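Local coordinates for 6-phosphogluconolactonase (Leishmania braziliensis, PDB 3CSS), which probably hydrolyses 6-phosphogluconolactone to 6-phosphogluconate, the second step of the oxidative pentose phosphate pathway, at residues D223-S235 / P239-G251. Residues are numbered along the deposited sequence; the frame is centred on the assembly and turned at random.
Sequences DKNWVVRGVLSES and PLPVSRFLRDCRG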
loop_
_atom_site.group_PDB
_atom_site.type_symbol
_atom_site.label_atom_id
_atom_site.label_comp_id
_atom_site.label_asym_id
_atom_site.label_seq_id
_atom_site.Cartn_x
_atom_site.Cartn_y
_atom_site.Cartn_z
ATOM N N ASP A 223 10.833 5.828 -15.779
ATOM C CA ASP A 223 9.493 5.541 -16.260
ATOM C C ASP A 223 8.393 5.919 -15.280
ATOM O O ASP A 223 7.222 5.820 -15.620
ATOM C CB ASP A 223 9.327 4.086 -16.744
ATOM C CG ASP A 223 9.519 3.055 -15.663
ATOM O OD1 ASP A 223 9.791 3.396 -14.499
ATOM O OD2 ASP A 223 9.419 1.856 -16.002
ATOM N N LYS A 224 8.763 6.343 -14.068
ATOM C CA LYS A 224 7.797 6.868 -13.107
ATOM C C LYS A 224 7.749 8.378 -13.030
ATOM O O LYS A 224 6.926 8.926 -12.261
ATOM C CB LYS A 224 8.121 6.439 -11.680
ATOM C CG LYS A 224 8.665 5.115 -11.512
ATOM C CD LYS A 224 7.703 4.113 -11.748
ATOM C CE LYS A 224 8.159 2.955 -10.899
ATOM N NZ LYS A 224 7.523 1.736 -11.217
ATOM N N ASN A 225 8.651 9.059 -13.745
ATOM C CA ASN A 225 8.774 10.508 -13.614
ATOM C C ASN A 225 7.474 11.221 -13.972
ATOM O O ASN A 225 7.087 12.145 -13.292
ATOM C CB ASN A 225 9.950 11.015 -14.450
ATOM C CG ASN A 225 10.192 12.518 -14.295
ATOM O OD1 ASN A 225 10.229 13.239 -15.284
ATOM N ND2 ASN A 225 10.371 12.982 -13.059
ATOM N N TRP A 226 6.775 10.775 -15.017
ATOM C CA TRP A 226 5.535 11.440 -15.399
ATOM C C TRP A 226 4.478 11.294 -14.320
ATOM O O TRP A 226 3.609 12.156 -14.147
ATOM C CB TRP A 226 5.015 10.892 -16.725
ATOM C CG TRP A 226 4.362 9.525 -16.706
ATOM C CD1 TRP A 226 4.982 8.321 -16.905
ATOM C CD2 TRP A 226 2.977 9.229 -16.494
ATOM N NE1 TRP A 226 4.083 7.312 -16.844
ATOM C CE2 TRP A 226 2.838 7.822 -16.587
ATOM C CE3 TRP A 226 1.844 9.997 -16.207
ATOM C CZ2 TRP A 226 1.612 7.176 -16.425
ATOM C CZ3 TRP A 226 0.630 9.351 -16.074
ATOM C CH2 TRP A 226 0.524 7.964 -16.177
ATOM N N VAL A 227 4.544 10.170 -13.611
ATOM C CA VAL A 227 3.616 9.921 -12.505
ATOM C C VAL A 227 3.891 10.897 -11.370
ATOM O O VAL A 227 2.987 11.540 -10.821
ATOM C CB VAL A 227 3.740 8.460 -12.010
ATOM C CG1 VAL A 227 2.787 8.226 -10.831
ATOM C CG2 VAL A 227 3.494 7.455 -13.190
ATOM N N VAL A 228 5.152 10.981 -10.976
ATOM C CA VAL A 228 5.535 11.900 -9.915
ATOM C C VAL A 228 5.133 13.345 -10.269
ATOM O O VAL A 228 4.498 14.049 -9.470
ATOM C CB VAL A 228 7.077 11.804 -9.717
ATOM C CG1 VAL A 228 7.570 12.927 -8.814
ATOM C CG2 VAL A 228 7.486 10.449 -9.135
ATOM N N ARG A 229 5.469 13.791 -11.471
ATOM C CA ARG A 229 5.155 15.167 -11.841
ATOM C C ARG A 229 3.640 15.400 -11.949
ATOM O O ARG A 229 3.157 16.509 -11.638
ATOM C CB ARG A 229 5.915 15.572 -13.104
ATOM C CG ARG A 229 7.378 15.851 -12.811
ATOM C CD ARG A 229 8.148 16.208 -14.049
ATOM N NE ARG A 229 8.119 15.108 -15.005
ATOM C CZ ARG A 229 7.373 15.105 -16.100
ATOM N NH1 ARG A 229 6.569 16.130 -16.356
ATOM N NH2 ARG A 229 7.422 14.064 -16.926
ATOM N N GLY A 230 2.894 14.361 -12.338
ATOM C CA GLY A 230 1.435 14.440 -12.446
ATOM C C GLY A 230 0.736 14.460 -11.099
ATOM O O GLY A 230 -0.361 15.007 -10.964
ATOM N N VAL A 231 1.361 13.842 -10.099
ATOM C CA VAL A 231 0.847 13.919 -8.724
ATOM C C VAL A 231 1.147 15.283 -8.088
ATOM O O VAL A 231 0.306 15.870 -7.385
ATOM C CB VAL A 231 1.404 12.744 -7.844
ATOM C CG1 VAL A 231 1.113 12.993 -6.332
ATOM C CG2 VAL A 231 0.855 11.372 -8.324
ATOM N N LEU A 232 2.347 15.797 -8.365
ATOM C CA LEU A 232 2.822 17.016 -7.712
ATOM C C LEU A 232 2.351 18.328 -8.304
ATOM O O LEU A 232 2.384 19.350 -7.604
ATOM C CB LEU A 232 4.337 17.011 -7.654
ATOM C CG LEU A 232 4.961 15.945 -6.774
ATOM C CD1 LEU A 232 6.493 16.031 -6.915
ATOM C CD2 LEU A 232 4.511 16.063 -5.274
ATOM N N SER A 233 1.940 18.343 -9.581
ATOM C CA SER A 233 1.537 19.595 -10.204
ATOM C C SER A 233 0.356 20.207 -9.471
ATOM O O SER A 233 -0.625 19.530 -9.187
ATOM C CB SER A 233 1.234 19.409 -11.689
ATOM O OG SER A 233 0.116 18.570 -11.885
ATOM N N GLU A 234 0.455 21.496 -9.147
ATOM C CA GLU A 234 -0.614 22.201 -8.429
ATOM C C GLU A 234 -1.918 22.156 -9.217
ATOM O O GLU A 234 -2.962 21.841 -8.679
ATOM C CB GLU A 234 -0.211 23.655 -8.144
ATOM C CG GLU A 234 -1.358 24.577 -7.726
ATOM C CD GLU A 234 -2.073 24.130 -6.458
ATOM O OE1 GLU A 234 -1.518 23.285 -5.715
ATOM O OE2 GLU A 234 -3.189 24.647 -6.198
ATOM N N SER A 235 -1.846 22.489 -10.498
ATOM C CA SER A 235 -2.988 22.364 -11.394
ATOM C C SER A 235 -2.922 20.996 -12.034
ATOM O O SER A 235 -1.819 20.473 -12.268
ATOM C CB SER A 235 -2.987 23.444 -12.472
ATOM O OG SER A 235 -3.228 24.696 -11.889
ATOM N N PRO A 239 0.044 13.968 -19.089
ATOM C CA PRO A 239 -0.761 12.783 -18.715
ATOM C C PRO A 239 -0.979 12.724 -17.204
ATOM O O PRO A 239 -0.048 12.960 -16.421
ATOM C CB PRO A 239 0.088 11.583 -19.173
ATOM C CG PRO A 239 1.412 12.118 -19.410
ATOM C CD PRO A 239 1.373 13.597 -19.609
ATOM N N LEU A 240 -2.212 12.425 -16.813
ATOM C CA LEU A 240 -2.646 12.552 -15.413
ATOM C C LEU A 240 -2.766 11.158 -14.786
ATOM O O LEU A 240 -3.589 10.329 -15.231
ATOM C CB LEU A 240 -3.966 13.333 -15.347
ATOM C CG LEU A 240 -4.468 13.745 -13.950
ATOM C CD1 LEU A 240 -5.349 14.985 -14.032
ATOM C CD2 LEU A 240 -5.212 12.598 -13.260
ATOM N N PRO A 241 -1.925 10.873 -13.766
ATOM C CA PRO A 241 -1.920 9.520 -13.181
ATOM C C PRO A 241 -3.071 9.309 -12.219
ATOM O O PRO A 241 -3.471 10.249 -11.531
ATOM C CB PRO A 241 -0.586 9.478 -12.411
ATOM C CG PRO A 241 -0.370 10.882 -11.980
ATOM C CD PRO A 241 -0.925 11.756 -13.122
ATOM N N VAL A 242 -3.596 8.086 -12.154
ATOM C CA VAL A 242 -4.678 7.788 -11.241
ATOM C C VAL A 242 -4.241 8.096 -9.782
ATOM O O VAL A 242 -5.067 8.540 -8.956
ATOM C CB VAL A 242 -5.201 6.337 -11.429
ATOM C CG1 VAL A 242 -4.195 5.367 -10.897
ATOM C CG2 VAL A 242 -6.589 6.161 -10.794
ATOM N N SER A 243 -2.930 7.994 -9.516
ATOM C CA SER A 243 -2.411 8.259 -8.169
ATOM C C SER A 243 -2.439 9.739 -7.723
ATOM O O SER A 243 -2.125 10.045 -6.567
ATOM C CB SER A 243 -1.010 7.662 -8.023
ATOM O OG SER A 243 -0.156 8.197 -9.007
ATOM N N ARG A 244 -2.877 10.652 -8.603
ATOM C CA ARG A 244 -3.143 12.031 -8.201
ATOM C C ARG A 244 -4.159 12.125 -7.048
ATOM O O ARG A 244 -4.197 13.148 -6.354
ATOM C CB ARG A 244 -3.571 12.882 -9.393
ATOM C CG ARG A 244 -3.612 14.371 -9.106
ATOM C CD ARG A 244 -3.926 15.222 -10.333
ATOM N NE ARG A 244 -4.130 16.633 -9.951
ATOM C CZ ARG A 244 -3.173 17.533 -9.762
ATOM N NH1 ARG A 244 -1.899 17.235 -9.916
ATOM N NH2 ARG A 244 -3.501 18.772 -9.429
ATOM N N PHE A 245 -4.957 11.074 -6.790
ATOM C CA PHE A 245 -5.842 11.102 -5.608
ATOM C C PHE A 245 -5.078 11.313 -4.291
ATOM O O PHE A 245 -5.662 11.736 -3.274
ATOM C CB PHE A 245 -6.737 9.850 -5.522
ATOM C CG PHE A 245 -6.041 8.615 -5.021
ATOM C CD1 PHE A 245 -5.895 8.381 -3.653
ATOM C CD2 PHE A 245 -5.547 7.656 -5.920
ATOM C CE1 PHE A 245 -5.235 7.237 -3.199
ATOM C CE2 PHE A 245 -4.920 6.497 -5.463
ATOM C CZ PHE A 245 -4.760 6.299 -4.105
ATOM N N LEU A 246 -3.783 11.003 -4.289
ATOM C CA LEU A 246 -2.942 11.241 -3.092
ATOM C C LEU A 246 -2.916 12.707 -2.623
ATOM O O LEU A 246 -2.708 12.997 -1.443
ATOM C CB LEU A 246 -1.521 10.738 -3.356
ATOM C CG LEU A 246 -1.359 9.232 -3.465
ATOM C CD1 LEU A 246 0.076 8.890 -3.895
ATOM C CD2 LEU A 246 -1.761 8.494 -2.147
ATOM N N ARG A 247 -3.190 13.633 -3.535
ATOM C CA ARG A 247 -3.252 15.054 -3.204
ATOM C C ARG A 247 -4.320 15.351 -2.155
ATOM O O ARG A 247 -4.249 16.383 -1.469
ATOM C CB ARG A 247 -3.533 15.890 -4.453
ATOM C CG ARG A 247 -2.404 15.916 -5.472
ATOM C CD ARG A 247 -2.639 16.937 -6.578
ATOM N NE ARG A 247 -2.567 18.297 -6.042
ATOM C CZ ARG A 247 -1.431 18.960 -5.862
ATOM N NH1 ARG A 247 -0.259 18.424 -6.182
ATOM N NH2 ARG A 247 -1.460 20.179 -5.351
ATOM N N ASP A 248 -5.325 14.478 -2.063
ATOM C CA ASP A 248 -6.451 14.639 -1.145
ATOM C C ASP A 248 -6.325 13.830 0.147
ATOM O O ASP A 248 -7.297 13.704 0.906
ATOM C CB ASP A 248 -7.758 14.294 -1.852
ATOM C CG ASP A 248 -8.111 15.273 -2.940
ATOM O OD1 ASP A 248 -7.866 16.480 -2.760
ATOM O OD2 ASP A 248 -8.627 14.811 -3.985
ATOM N N CYS A 249 -5.127 13.306 0.404
ATOM C CA CYS A 249 -4.837 12.643 1.661
ATOM C C CYS A 249 -4.957 13.621 2.801
ATOM O O CYS A 249 -4.509 14.757 2.731
ATOM C CB CYS A 249 -3.440 12.059 1.685
ATOM S SG CYS A 249 -3.268 10.547 0.673
ATOM N N ARG A 250 -5.606 13.169 3.847
ATOM C CA ARG A 250 -5.716 13.975 5.087
ATOM C C ARG A 250 -4.483 13.843 5.971
ATOM O O ARG A 250 -4.252 14.693 6.849
ATOM C CB ARG A 250 -6.948 13.554 5.873
ATOM C CG ARG A 250 -8.210 13.766 5.086
ATOM C CD ARG A 250 -9.397 13.207 5.802
ATOM N NE ARG A 250 -10.606 13.342 4.999
ATOM C CZ ARG A 250 -10.934 12.557 3.972
ATOM N NH1 ARG A 250 -10.146 11.563 3.590
ATOM N NH2 ARG A 250 -12.076 12.765 3.323
ATOM N N GLY A 251 -3.723 12.765 5.772
ATOM C CA GLY A 251 -2.482 12.534 6.491
ATOM C C GLY A 251 -1.297 13.164 5.803
ATOM O O GLY A 251 -1.451 13.879 4.806
HETATM O O HOH W 1 2.602 13.871 -16.106
HETATM O O HOH W 2 1.135 21.361 -5.512
#
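Arg244 reaches the end of helix 225-232 with CG anti to its own backbone N (chi1 -169°) and the chain extended from CG to NE, whereas Arg247 arrives one 3-10 turn later with a bend at chi3 (68°). The guanidinium of Arg244 meets Ser233 O end-on: NH1 at 2.7 Å and NH2 at 3.0 Å both donate to that single oxygen, which lies near the guanidinium plane. Arg244 NH1 also donates to Gly230 O, 2.9 Å away and again near that plane, so bonds along its edge fix the group's rotation. Arg247 CD packs over one face of the Arg244 guanidinium. Arg247 NH1 takes a lone pair of Val231 O at 2.9 Å, while Arg247 NH2 forms a salt bridge with Glu234 OE1 (3.1 Å), the two charged planes standing steeply against each other. Beside Arg244, Pro241 CD lies 3.6 Å from Gly230 CA, close packing against a residue without a side chain. Toward the helix start, Pro239 CB meets Trp226 CE3 at 3.8 Å, while Trp226 NE1 hydrogen-bonds to Ser165 O, outside the two segments. Arg244 and Arg247 thus gather carbonyls of the last helical turn and following loop, within the crossover from helix 225-232 to parallel strand 252-257 of this Rossmann-like alpha/beta fold.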